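Local coordinates for protein immunoreactive 84kD antigen PG93 (PDB 5M11) that serves as an essential cell-surface component of the type IX secretion system of Porphyromonas gingivalis and binds calcium and zinc ions, at residues Glu411-Glu416 and Trp456-Tyr461; Val424-Phe429 and Trp436-Ala441; Gly443-Met448 and Asp463-Ala468; Val497-Asp502 and Leu515-Phe520. All blocks are in the same frame, centred on the assembly; numbering follows the deposited sequence.

Contact 1: residues Glu411-Glu416 and Trp456-Tyr461; sequences ETAIAE and WHSFSY. With ZN (zinc ion), chain C.
The hydroxyl S458 OG is hydrogen-bonded to the ammonium group of K444, and the methyl A413 CB packs against it, 3.9 Å from OG. This meeting lies on a beta-propeller blade. S458 belongs to strand 455-459, the last of a four-stranded antiparallel sheet, and A413 to the loop that comes from strand 402-407 of the sheet before it and goes on to strand 422-429. The case illustrates how an irregular linker can be laid against a blade mainly by apolar and CH-pi contact, with one indole as the platform. With CG of W456 set beside its own backbone N and anti to the carbonyl carbon (chi1 -65°), the ring lies under T412 and A413. T412 offers CG2, which is anti to the backbone N; this methyl stands 3.7 Å from the centroid of the six-membered ring of W456 and 20° off its normal, a CH-pi contact. A413 N lies over the same face, likewise offset toward the rim. Elsewhere the indole stacks with Y449 and meets Y407 edge-to-face. I414, the centre of an inverse gamma turn, approaches the ring obliquely, its CD1 3.7 Å from W456 CZ3. The neighbouring H457 sends its CB away from the loop, and its NE2 coordinates zinc at 2.1 Å. Between loop and strand, A413 CB rests 3.6 Å from W456 CE3.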
loop_
_atom_site.group_PDB
_atom_site.type_symbol
_atom_site.label_atom_id
_atom_site.label_comp_id
_atom_site.label_asym_id
_atom_site.label_seq_id
_atom_site.Cartn_x
_atom_site.Cartn_y
_atom_site.Cartn_z
ATOM N N GLU A 411 31.589 19.542 12.077
ATOM C CA GLU A 411 32.613 18.496 11.857
ATOM C C GLU A 411 32.263 17.612 10.627
ATOM O O GLU A 411 33.165 17.015 10.033
ATOM C CB GLU A 411 32.850 17.651 13.142
ATOM C CG GLU A 411 33.487 16.273 12.990
ATOM C CD GLU A 411 32.537 15.097 13.113
ATOM O OE1 GLU A 411 31.653 15.124 14.002
ATOM O OE2 GLU A 411 32.707 14.121 12.346
ATOM N N THR A 412 30.967 17.577 10.234
ATOM C CA THR A 412 30.378 16.817 9.113
ATOM C C THR A 412 30.086 17.744 7.898
ATOM O O THR A 412 29.912 18.957 8.082
ATOM C CB THR A 412 29.084 16.170 9.623
ATOM O OG1 THR A 412 29.321 15.487 10.855
ATOM C CG2 THR A 412 28.514 15.232 8.670
ATOM N N ALA A 413 30.015 17.183 6.671
ATOM C CA ALA A 413 29.678 17.998 5.488
ATOM C C ALA A 413 28.144 18.146 5.335
ATOM O O ALA A 413 27.694 18.922 4.485
ATOM C CB ALA A 413 30.289 17.420 4.220
ATOM N N ILE A 414 27.356 17.424 6.193
ATOM C CA ILE A 414 25.889 17.463 6.283
ATOM C C ILE A 414 25.518 18.822 6.882
ATOM O O ILE A 414 25.472 18.984 8.103
ATOM C CB ILE A 414 25.307 16.246 7.091
ATOM C CG1 ILE A 414 25.757 14.861 6.532
ATOM C CG2 ILE A 414 23.781 16.289 7.247
ATOM C CD1 ILE A 414 25.716 14.634 5.066
ATOM N N ALA A 415 25.339 19.816 5.995
ATOM C CA ALA A 415 25.007 21.206 6.322
ATOM C C ALA A 415 23.540 21.348 6.753
ATOM O O ALA A 415 22.644 20.807 6.094
ATOM C CB ALA A 415 25.281 22.095 5.120
ATOM N N GLU A 416 23.304 22.085 7.847
ATOM C CA GLU A 416 21.967 22.320 8.384
ATOM C C GLU A 416 21.387 23.656 7.888
ATOM O O GLU A 416 22.044 24.698 7.987
ATOM C CB GLU A 416 21.979 22.296 9.924
ATOM C CG GLU A 416 22.582 21.048 10.550
ATOM C CD GLU A 416 22.603 21.018 12.069
ATOM O OE1 GLU A 416 22.965 22.043 12.694
ATOM O OE2 GLU A 416 22.291 19.944 12.633
ATOM N N TRP A 456 35.231 13.996 4.518
ATOM C CA TRP A 456 34.094 14.719 3.956
ATOM C C TRP A 456 34.540 15.813 2.983
ATOM O O TRP A 456 35.576 16.446 3.194
ATOM C CB TRP A 456 33.275 15.375 5.081
ATOM C CG TRP A 456 32.604 14.433 6.035
ATOM C CD1 TRP A 456 33.059 14.048 7.265
ATOM C CD2 TRP A 456 31.304 13.842 5.884
ATOM N NE1 TRP A 456 32.133 13.235 7.880
ATOM C CE2 TRP A 456 31.046 13.091 7.052
ATOM C CE3 TRP A 456 30.332 13.869 4.870
ATOM C CZ2 TRP A 456 29.873 12.348 7.218
ATOM C CZ3 TRP A 456 29.146 13.177 5.063
ATOM C CH2 TRP A 456 28.930 12.420 6.221
ATOM N N HIS A 457 33.724 16.071 1.951
ATOM C CA HIS A 457 33.913 17.128 0.955
ATOM C C HIS A 457 32.555 17.589 0.454
ATOM O O HIS A 457 31.728 16.766 0.085
ATOM C CB HIS A 457 34.783 16.664 -0.222
ATOM C CG HIS A 457 36.200 16.353 0.136
ATOM N ND1 HIS A 457 37.131 17.360 0.356
ATOM C CD2 HIS A 457 36.808 15.155 0.283
ATOM C CE1 HIS A 457 38.269 16.742 0.632
ATOM N NE2 HIS A 457 38.123 15.416 0.605
ATOM N N SER A 458 32.302 18.890 0.492
ATOM C CA SER A 458 31.056 19.469 -0.013
ATOM C C SER A 458 31.378 20.645 -0.924
ATOM O O SER A 458 32.424 21.298 -0.773
ATOM C CB SER A 458 30.107 19.879 1.112
ATOM O OG SER A 458 30.755 20.677 2.085
ATOM N N PHE A 459 30.509 20.858 -1.915
ATOM C CA PHE A 459 30.615 21.928 -2.897
ATOM C C PHE A 459 29.237 22.214 -3.498
ATOM O O PHE A 459 28.251 21.598 -3.093
ATOM C CB PHE A 459 31.639 21.557 -3.999
ATOM C CG PHE A 459 31.331 20.309 -4.802
ATOM C CD1 PHE A 459 30.501 20.366 -5.921
ATOM C CD2 PHE A 459 31.921 19.095 -4.483
ATOM C CE1 PHE A 459 30.221 19.222 -6.669
ATOM C CE2 PHE A 459 31.659 17.954 -5.253
ATOM C CZ PHE A 459 30.817 18.031 -6.346
ATOM N N SER A 460 29.183 23.123 -4.492
ATOM C CA SER A 460 27.982 23.458 -5.254
ATOM C C SER A 460 28.336 24.210 -6.534
ATOM O O SER A 460 29.514 24.487 -6.806
ATOM C CB SER A 460 27.005 24.283 -4.422
ATOM O OG SER A 460 25.718 24.186 -5.009
ATOM N N TYR A 461 27.302 24.539 -7.319
ATOM C CA TYR A 461 27.408 25.347 -8.524
ATOM C C TYR A 461 26.397 26.489 -8.361
ATOM O O TYR A 461 25.236 26.191 -8.090
ATOM C CB TYR A 461 27.165 24.495 -9.768
ATOM C CG TYR A 461 28.030 23.253 -9.829
ATOM C CD1 TYR A 461 29.377 23.331 -10.183
ATOM C CD2 TYR A 461 27.500 21.993 -9.538
ATOM C CE1 TYR A 461 30.176 22.189 -10.247
ATOM C CE2 TYR A 461 28.287 20.842 -9.608
ATOM C CZ TYR A 461 29.620 20.943 -9.978
ATOM O OH TYR A 461 30.397 19.813 -10.068
HETATM ZN ZN ZN C . 39.393 13.814 0.228
#

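Contact 2: residues Val424-Phe429 and Trp436-Ala441; sequences VKAIAF and WGTLGA
W436 opens its strand's side of the hairpin as the partner of A428 in an antiparallel hydrogen-bonded pair. A428 N reaches W436 O at 2.8 Å in an almost straight bond (172°), and W436 N returns to A428 O at 2.8 Å in a more bent one. The indole of W436 meets other groups: NE1 bonds to D430, and K481 makes a cation-pi contact with the ring. At G437 the register slips. Both A426 and I427 fall between two successive bridges, a beta bulge in the first strand of this propeller blade, and G437 receives them without a side chain: its CA makes a C-H...O contact with A426 O at 3.5 Å, while I427 CG2 lies 3.9 Å from the same G437 CA. T438 comes next, paired with K425. The two backbone bonds here are weak, each 3.4 Å between N and O (K425 N to T438 O, T438 N to K425 O). A chi1 of 79° sets T438 OG1 between its backbone N and carbonyl carbon, from where it donates to K425 O at 2.9 Å, approaching from above the carbonyl plane. L439 and V424 close the run on the opposite sheet face, lying side by side with CD2 and CG2 3.7 Å apart. The chemistry implies an uneven ladder: two short backbone bonds at W436, and, beside the bulge, long ones to which the T438 hydroxyl adds a shorter bond at K425 O.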
loop_
_atom_site.group_PDB
_atom_site.type_symbol
_atom_site.label_atom_id
_atom_site.label_comp_id
_atom_site.label_asym_id
_atom_site.label_seq_id
_atom_site.Cartn_x
_atom_site.Cartn_y
_atom_site.Cartn_z
ATOM N N VAL A 424 18.472 15.604 4.033
ATOM C CA VAL A 424 19.290 14.810 3.104
ATOM C C VAL A 424 18.431 13.956 2.132
ATOM O O VAL A 424 17.772 13.002 2.566
ATOM C CB VAL A 424 20.278 13.882 3.905
ATOM C CG1 VAL A 424 21.264 13.165 2.981
ATOM C CG2 VAL A 424 21.027 14.643 4.996
ATOM N N LYS A 425 18.512 14.258 0.820
ATOM C CA LYS A 425 17.849 13.495 -0.249
ATOM C C LYS A 425 18.843 13.278 -1.418
ATOM O O LYS A 425 19.912 13.873 -1.385
ATOM C CB LYS A 425 16.543 14.170 -0.732
ATOM C CG LYS A 425 15.676 13.187 -1.502
ATOM C CD LYS A 425 14.357 13.680 -2.033
ATOM C CE LYS A 425 13.700 12.450 -2.639
ATOM N NZ LYS A 425 12.339 12.702 -3.165
ATOM N N ALA A 426 18.504 12.426 -2.433
ATOM C CA ALA A 426 19.311 12.092 -3.628
ATOM C C ALA A 426 20.715 11.509 -3.275
ATOM O O ALA A 426 21.735 11.995 -3.787
ATOM C CB ALA A 426 19.447 13.307 -4.541
ATOM N N ILE A 427 20.754 10.435 -2.436
ATOM C CA ILE A 427 22.010 9.780 -2.007
ATOM C C ILE A 427 22.315 8.523 -2.835
ATOM O O ILE A 427 21.450 7.648 -2.978
ATOM C CB ILE A 427 22.082 9.451 -0.485
ATOM C CG1 ILE A 427 20.822 8.688 0.024
ATOM C CG2 ILE A 427 22.357 10.716 0.310
ATOM C CD1 ILE A 427 20.972 7.952 1.399
ATOM N N ALA A 428 23.569 8.415 -3.329
ATOM C CA ALA A 428 24.025 7.255 -4.096
ATOM C C ALA A 428 25.514 6.992 -3.849
ATOM O O ALA A 428 26.202 7.838 -3.277
ATOM C CB ALA A 428 23.758 7.471 -5.579
ATOM N N PHE A 429 25.998 5.799 -4.252
ATOM C CA PHE A 429 27.409 5.384 -4.149
ATOM C C PHE A 429 28.073 5.357 -5.534
ATOM O O PHE A 429 27.423 4.986 -6.523
ATOM C CB PHE A 429 27.540 3.982 -3.504
ATOM C CG PHE A 429 27.535 3.916 -1.995
ATOM C CD1 PHE A 429 28.706 4.092 -1.271
ATOM C CD2 PHE A 429 26.368 3.622 -1.299
ATOM C CE1 PHE A 429 28.704 3.997 0.126
ATOM C CE2 PHE A 429 26.366 3.527 0.104
ATOM C CZ PHE A 429 27.531 3.714 0.805
ATOM N N TRP A 436 28.008 9.796 -2.551
ATOM C CA TRP A 436 27.625 11.097 -3.084
ATOM C C TRP A 436 26.178 11.375 -2.674
ATOM O O TRP A 436 25.348 10.453 -2.611
ATOM C CB TRP A 436 27.786 11.117 -4.599
ATOM C CG TRP A 436 29.212 11.042 -5.000
ATOM C CD1 TRP A 436 29.959 9.913 -5.161
ATOM C CD2 TRP A 436 30.107 12.149 -5.178
ATOM N NE1 TRP A 436 31.263 10.249 -5.459
ATOM C CE2 TRP A 436 31.372 11.615 -5.509
ATOM C CE3 TRP A 436 29.954 13.545 -5.120
ATOM C CZ2 TRP A 436 32.477 12.422 -5.762
ATOM C CZ3 TRP A 436 31.049 14.347 -5.379
ATOM C CH2 TRP A 436 32.296 13.787 -5.678
ATOM N N GLY A 437 25.887 12.620 -2.384
ATOM C CA GLY A 437 24.548 12.988 -1.980
ATOM C C GLY A 437 24.350 14.474 -2.012
ATOM O O GLY A 437 25.309 15.242 -2.125
ATOM N N THR A 438 23.089 14.884 -1.907
ATOM C CA THR A 438 22.707 16.285 -1.925
ATOM C C THR A 438 21.953 16.632 -0.625
ATOM O O THR A 438 21.441 15.742 0.060
ATOM C CB THR A 438 21.901 16.609 -3.201
ATOM O OG1 THR A 438 20.548 16.173 -3.038
ATOM C CG2 THR A 438 22.531 16.026 -4.481
ATOM N N LEU A 439 21.933 17.935 -0.278
ATOM C CA LEU A 439 21.285 18.514 0.905
ATOM C C LEU A 439 20.364 19.639 0.481
ATOM O O LEU A 439 20.693 20.420 -0.422
ATOM C CB LEU A 439 22.326 19.066 1.897
ATOM C CG LEU A 439 23.456 18.155 2.369
ATOM C CD1 LEU A 439 24.746 18.946 2.563
ATOM C CD2 LEU A 439 23.082 17.441 3.637
ATOM N N GLY A 440 19.240 19.751 1.162
ATOM C CA GLY A 440 18.279 20.806 0.883
ATOM C C GLY A 440 18.459 22.072 1.699
ATOM O O GLY A 440 18.897 22.020 2.855
ATOM N N ALA A 441 18.083 23.210 1.067
ATOM C CA ALA A 441 18.055 24.605 1.541
ATOM C C ALA A 441 19.378 25.087 2.219
ATOM O O ALA A 441 19.326 25.744 3.261
ATOM C CB ALA A 441 16.871 24.808 2.481
#

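Contact 3: residues Gly443-Met448 and Asp463-Ala468; sequences GKNIFM and DVANLA. With ZN (zinc ion), chain G.
The polar link in this contact is a single weak hydrogen bond, from N466 N to N445 OD1 at 3.0 Å, bent to 122° at the hydrogen. N445 directs its side chain at a type II beta turn running from V464 to L467, and the amide it meets belongs to the third residue of that turn, where N466 takes the positive phi (69°) such turns require. N445 OD1 also lies 2.8 Å from V464 O, two acceptors and not a bond. The other arm of the carboxamide, N445 ND2, makes a further weak bond to L439 O, so the group spans from the blade to the linker. G443 N and N466 OD1 come near each other, but at an angle too poor for a bond. A465 CB lies 3.7 Å from G443 O. The apolar contact is loose, I446 CD1 standing 4.4 Å from V464 CG2. N445 and I446 together form a classic beta bulge opposite F459, at the start of strand 446-450. Within this contact D463 is the metal ligand, taking zinc through OD2 at 2.1 Å and OD1 at 2.5 Å. The chemistry implies a light hold between bulge and turn, one bent, weak N-H...O bond with little apolar cover, beside a zinc ion that D463 and H514 both bind.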
loop_
_atom_site.group_PDB
_atom_site.type_symbol
_atom_site.label_atom_id
_atom_site.label_comp_id
_atom_site.label_asym_id
_atom_site.label_seq_id
_atom_site.Cartn_x
_atom_site.Cartn_y
_atom_site.Cartn_z
ATOM N N GLY A 443 23.836 26.337 1.142
ATOM C CA GLY A 443 24.838 26.749 0.155
ATOM C C GLY A 443 25.577 25.607 -0.533
ATOM O O GLY A 443 25.316 25.333 -1.710
ATOM N N LYS A 444 26.497 24.914 0.205
ATOM C CA LYS A 444 27.294 23.770 -0.276
ATOM C C LYS A 444 26.387 22.530 -0.338
ATOM O O LYS A 444 26.445 21.622 0.509
ATOM C CB LYS A 444 28.530 23.542 0.612
ATOM C CG LYS A 444 29.589 24.636 0.541
ATOM C CD LYS A 444 30.558 24.574 1.716
ATOM C CE LYS A 444 31.827 23.818 1.386
ATOM N NZ LYS A 444 32.352 23.050 2.551
ATOM N N ASN A 445 25.526 22.540 -1.364
ATOM C CA ASN A 445 24.464 21.591 -1.668
ATOM C C ASN A 445 24.912 20.147 -1.837
ATOM O O ASN A 445 24.338 19.267 -1.205
ATOM C CB ASN A 445 23.752 22.033 -2.953
ATOM C CG ASN A 445 22.544 22.909 -2.742
ATOM O OD1 ASN A 445 22.242 23.742 -3.581
ATOM N ND2 ASN A 445 21.788 22.722 -1.654
ATOM N N ILE A 446 25.869 19.905 -2.752
ATOM C CA ILE A 446 26.387 18.591 -3.153
ATOM C C ILE A 446 27.537 18.158 -2.234
ATOM O O ILE A 446 28.428 18.960 -1.955
ATOM C CB ILE A 446 26.834 18.675 -4.646
ATOM C CG1 ILE A 446 25.648 19.118 -5.573
ATOM C CG2 ILE A 446 27.425 17.343 -5.109
ATOM C CD1 ILE A 446 26.003 20.043 -6.682
ATOM N N PHE A 447 27.530 16.891 -1.777
ATOM C CA PHE A 447 28.588 16.384 -0.901
ATOM C C PHE A 447 29.052 14.964 -1.286
ATOM O O PHE A 447 28.393 14.252 -2.052
ATOM C CB PHE A 447 28.151 16.425 0.594
ATOM C CG PHE A 447 27.153 15.375 1.027
ATOM C CD1 PHE A 447 27.571 14.106 1.404
ATOM C CD2 PHE A 447 25.797 15.664 1.086
ATOM C CE1 PHE A 447 26.646 13.127 1.776
ATOM C CE2 PHE A 447 24.873 14.685 1.467
ATOM C CZ PHE A 447 25.303 13.417 1.793
ATOM N N MET A 448 30.200 14.569 -0.715
ATOM C CA MET A 448 30.797 13.255 -0.830
ATOM C C MET A 448 31.396 12.826 0.523
ATOM O O MET A 448 32.058 13.631 1.211
ATOM C CB MET A 448 31.851 13.186 -1.934
ATOM C CG MET A 448 32.307 11.766 -2.198
ATOM S SD MET A 448 34.105 11.542 -2.293
ATOM C CE MET A 448 34.579 11.691 -0.538
ATOM N N ASP A 463 24.338 28.255 -9.971
ATOM C CA ASP A 463 23.069 28.043 -10.684
ATOM C C ASP A 463 22.123 27.030 -9.927
ATOM O O ASP A 463 20.907 27.170 -10.025
ATOM C CB ASP A 463 23.315 27.605 -12.159
ATOM C CG ASP A 463 24.692 27.014 -12.468
ATOM O OD1 ASP A 463 25.647 27.803 -12.701
ATOM O OD2 ASP A 463 24.817 25.769 -12.461
ATOM N N VAL A 464 22.677 26.062 -9.156
ATOM C CA VAL A 464 21.904 25.067 -8.375
ATOM C C VAL A 464 22.012 25.277 -6.835
ATOM O O VAL A 464 21.289 24.604 -6.100
ATOM C CB VAL A 464 22.238 23.584 -8.708
ATOM C CG1 VAL A 464 21.725 23.182 -10.084
ATOM C CG2 VAL A 464 23.726 23.271 -8.537
ATOM N N ALA A 465 22.910 26.169 -6.348
ATOM C CA ALA A 465 23.084 26.404 -4.913
ATOM C C ALA A 465 21.841 27.032 -4.272
ATOM O O ALA A 465 21.128 27.825 -4.903
ATOM C CB ALA A 465 24.302 27.268 -4.652
ATOM N N ASN A 466 21.568 26.600 -3.017
ATOM C CA ASN A 466 20.505 27.007 -2.082
ATOM C C ASN A 466 19.087 26.584 -2.493
ATOM O O ASN A 466 18.141 26.973 -1.805
ATOM C CB ASN A 466 20.550 28.509 -1.818
ATOM C CG ASN A 466 21.772 28.928 -1.052
ATOM O OD1 ASN A 466 21.967 28.529 0.099
ATOM N ND2 ASN A 466 22.624 29.749 -1.668
ATOM N N LEU A 467 18.926 25.738 -3.536
ATOM C CA LEU A 467 17.589 25.276 -3.931
ATOM C C LEU A 467 17.000 24.397 -2.837
ATOM O O LEU A 467 17.733 23.655 -2.183
ATOM C CB LEU A 467 17.534 24.575 -5.306
ATOM C CG LEU A 467 18.354 23.298 -5.562
ATOM C CD1 LEU A 467 17.565 22.044 -5.185
ATOM C CD2 LEU A 467 18.703 23.193 -7.042
ATOM N N ALA A 468 15.684 24.525 -2.623
ATOM C CA ALA A 468 14.907 23.830 -1.601
ATOM C C ALA A 468 15.150 22.309 -1.570
ATOM O O ALA A 468 15.534 21.791 -0.523
ATOM C CB ALA A 468 13.427 24.110 -1.799
HETATM ZN ZN ZN G . 25.969 25.872 -14.192
#

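Contact 4: residues Val497-Asp502 and Leu515-Phe520; sequences VLIFND and LYVEQF. With CA (calcium ion), chain B.
V517 turns CG1 between its backbone N and carbonyl carbon (chi1 50°), and I499 carries CG1 beside its own N (chi1 -50°); with these settings and the chi2 of I499, I499 CD1 comes to 3.6 Å from V517 CG1. The two residues lie on the hairpin of strands 497-501 and 513-517, the third and fourth strands of a four-stranded propeller blade. Two hydrogen-bonded pairs frame a non-hydrogen-bonded one. V517 N meets V497 O at 2.9 Å, the donor nearly along the C=O axis, whereas V497 N reaches V517 O from above the carbonyl plane. L515 N bonds to I499 O at 2.8 Å, almost straight at 172°, and I499 N returns to L515 O at 3.1 Å. V497 shares the face of V517 and I499, and places CG2 in the plane of the F520 ring, 3.8 Å from its edge atom CE2; V517 CG2 covers a face of that same ring. L498 and Y516, the central pair, turn to the opposite face, where L498 touches H514 and Y516 lies against D463, both zinc ligands. Beyond the strand, D502 OD1 forms a salt bridge with K481, while T505, T508, D511 and D512 share a calcium ion that D502 O binds at 2.4 Å.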
loop_
_atom_site.group_PDB
_atom_site.type_symbol
_atom_site.label_atom_id
_atom_site.label_comp_id
_atom_site.label_asym_id
_atom_site.label_seq_id
_atom_site.Cartn_x
_atom_site.Cartn_y
_atom_site.Cartn_z
ATOM N N VAL A 497 17.254 19.544 -14.304
ATOM C CA VAL A 497 18.175 18.443 -14.014
ATOM C C VAL A 497 19.586 19.034 -13.996
ATOM O O VAL A 497 19.908 19.882 -14.833
ATOM C CB VAL A 497 18.071 17.274 -15.046
ATOM C CG1 VAL A 497 19.165 16.223 -14.842
ATOM C CG2 VAL A 497 16.693 16.632 -15.049
ATOM N N LEU A 498 20.426 18.572 -13.073
ATOM C CA LEU A 498 21.824 18.967 -13.032
ATOM C C LEU A 498 22.713 17.735 -13.301
ATOM O O LEU A 498 22.629 16.719 -12.592
ATOM C CB LEU A 498 22.183 19.658 -11.701
ATOM C CG LEU A 498 23.666 19.727 -11.337
ATOM C CD1 LEU A 498 24.373 20.888 -12.030
ATOM C CD2 LEU A 498 23.837 19.811 -9.861
ATOM N N ILE A 499 23.534 17.827 -14.352
ATOM C CA ILE A 499 24.516 16.802 -14.709
ATOM C C ILE A 499 25.862 17.387 -14.313
ATOM O O ILE A 499 26.117 18.544 -14.642
ATOM C CB ILE A 499 24.458 16.390 -16.216
ATOM C CG1 ILE A 499 23.031 16.046 -16.676
ATOM C CG2 ILE A 499 25.449 15.269 -16.567
ATOM C CD1 ILE A 499 22.414 17.122 -17.515
ATOM N N PHE A 500 26.694 16.636 -13.569
ATOM C CA PHE A 500 28.012 17.139 -13.184
ATOM C C PHE A 500 29.030 16.019 -12.962
ATOM O O PHE A 500 28.650 14.897 -12.611
ATOM C CB PHE A 500 27.927 18.024 -11.937
ATOM C CG PHE A 500 27.518 17.307 -10.686
ATOM C CD1 PHE A 500 28.470 16.886 -9.765
ATOM C CD2 PHE A 500 26.175 17.084 -10.401
ATOM C CE1 PHE A 500 28.091 16.221 -8.599
ATOM C CE2 PHE A 500 25.798 16.416 -9.241
ATOM C CZ PHE A 500 26.761 15.982 -8.351
ATOM N N ASN A 501 30.327 16.344 -13.165
ATOM C CA ASN A 501 31.448 15.431 -12.967
ATOM C C ASN A 501 32.543 16.127 -12.176
ATOM O O ASN A 501 33.164 17.072 -12.653
ATOM C CB ASN A 501 31.989 14.892 -14.292
ATOM C CG ASN A 501 32.708 13.580 -14.140
ATOM O OD1 ASN A 501 33.759 13.481 -13.495
ATOM N ND2 ASN A 501 32.159 12.542 -14.742
ATOM N N ASP A 502 32.748 15.654 -10.941
ATOM C CA ASP A 502 33.723 16.120 -9.953
ATOM C C ASP A 502 35.186 15.982 -10.433
ATOM O O ASP A 502 36.076 16.581 -9.828
ATOM C CB ASP A 502 33.534 15.307 -8.667
ATOM C CG ASP A 502 33.848 13.834 -8.847
ATOM O OD1 ASP A 502 33.188 13.180 -9.707
ATOM O OD2 ASP A 502 34.773 13.335 -8.153
ATOM N N LEU A 515 26.593 20.744 -16.278
ATOM C CA LEU A 515 25.599 21.367 -17.120
ATOM C C LEU A 515 24.272 21.332 -16.432
ATOM O O LEU A 515 23.705 20.254 -16.205
ATOM C CB LEU A 515 25.510 20.712 -18.521
ATOM C CG LEU A 515 24.541 21.380 -19.520
ATOM C CD1 LEU A 515 25.132 22.674 -20.077
ATOM C CD2 LEU A 515 24.152 20.428 -20.619
ATOM N N TYR A 516 23.775 22.520 -16.106
ATOM C CA TYR A 516 22.448 22.675 -15.536
ATOM C C TYR A 516 21.428 22.886 -16.714
ATOM O O TYR A 516 21.516 23.873 -17.474
ATOM C CB TYR A 516 22.415 23.806 -14.488
ATOM C CG TYR A 516 21.030 24.115 -13.959
ATOM C CD1 TYR A 516 20.190 23.098 -13.500
ATOM C CD2 TYR A 516 20.564 25.424 -13.894
ATOM C CE1 TYR A 516 18.911 23.376 -13.027
ATOM C CE2 TYR A 516 19.292 25.714 -13.406
ATOM C CZ TYR A 516 18.470 24.687 -12.978
ATOM O OH TYR A 516 17.221 24.968 -12.502
ATOM N N VAL A 517 20.511 21.902 -16.881
ATOM C CA VAL A 517 19.490 21.900 -17.926
ATOM C C VAL A 517 18.102 22.080 -17.245
ATOM O O VAL A 517 17.435 21.116 -16.861
ATOM C CB VAL A 517 19.599 20.689 -18.915
ATOM C CG1 VAL A 517 19.716 19.362 -18.201
ATOM C CG2 VAL A 517 18.479 20.661 -19.943
ATOM N N GLU A 518 17.720 23.374 -17.071
ATOM C CA GLU A 518 16.469 23.874 -16.501
ATOM C C GLU A 518 15.277 23.335 -17.298
ATOM O O GLU A 518 14.247 23.005 -16.707
ATOM C CB GLU A 518 16.481 25.410 -16.497
ATOM C CG GLU A 518 15.345 26.052 -15.716
ATOM C CD GLU A 518 14.861 27.402 -16.222
ATOM O OE1 GLU A 518 13.741 27.808 -15.837
ATOM O OE2 GLU A 518 15.597 28.056 -16.997
ATOM N N GLN A 519 15.434 23.228 -18.636
ATOM C CA GLN A 519 14.431 22.680 -19.558
ATOM C C GLN A 519 15.114 22.007 -20.753
ATOM O O GLN A 519 16.042 22.570 -21.355
ATOM C CB GLN A 519 13.432 23.759 -20.031
ATOM C CG GLN A 519 12.224 23.228 -20.824
ATOM C CD GLN A 519 11.159 22.512 -20.013
ATOM O OE1 GLN A 519 10.401 21.697 -20.548
ATOM N NE2 GLN A 519 11.038 22.808 -18.719
ATOM N N PHE A 520 14.643 20.789 -21.075
ATOM C CA PHE A 520 15.108 19.963 -22.193
ATOM C C PHE A 520 14.416 20.377 -23.499
ATOM O O PHE A 520 13.369 21.027 -23.466
ATOM C CB PHE A 520 14.853 18.463 -21.913
ATOM C CG PHE A 520 15.863 17.793 -21.010
ATOM C CD1 PHE A 520 16.978 17.157 -21.540
ATOM C CD2 PHE A 520 15.690 17.783 -19.633
ATOM C CE1 PHE A 520 17.906 16.532 -20.704
ATOM C CE2 PHE A 520 16.617 17.155 -18.801
ATOM C CZ PHE A 520 17.710 16.527 -19.342
HETATM CA CA CA B . 37.083 18.554 -8.929
#

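Contacts 1 to 3 involve one blade, the sheet of strands 422-429 to 455-459, and the loops beside it, while contact 4 belongs to the sheet that follows. Contacts 2 and 4 are buried hairpins held by backbone ladders, regular in contact 4 and bulged in contact 2. Contact 1 is a surface contact resting on an aromatic platform, and contact 3, partly buried, depends on one weak hydrogen bond from a backbone N-H. Neighbouring strands join them: H457 O probably bonds to M448 N, and G437 O to F447 N. Between blades much of the packing is apolar, I446 against F500 and V464 against L498. Zinc is bound in contacts 1 and 3, calcium in contact 4.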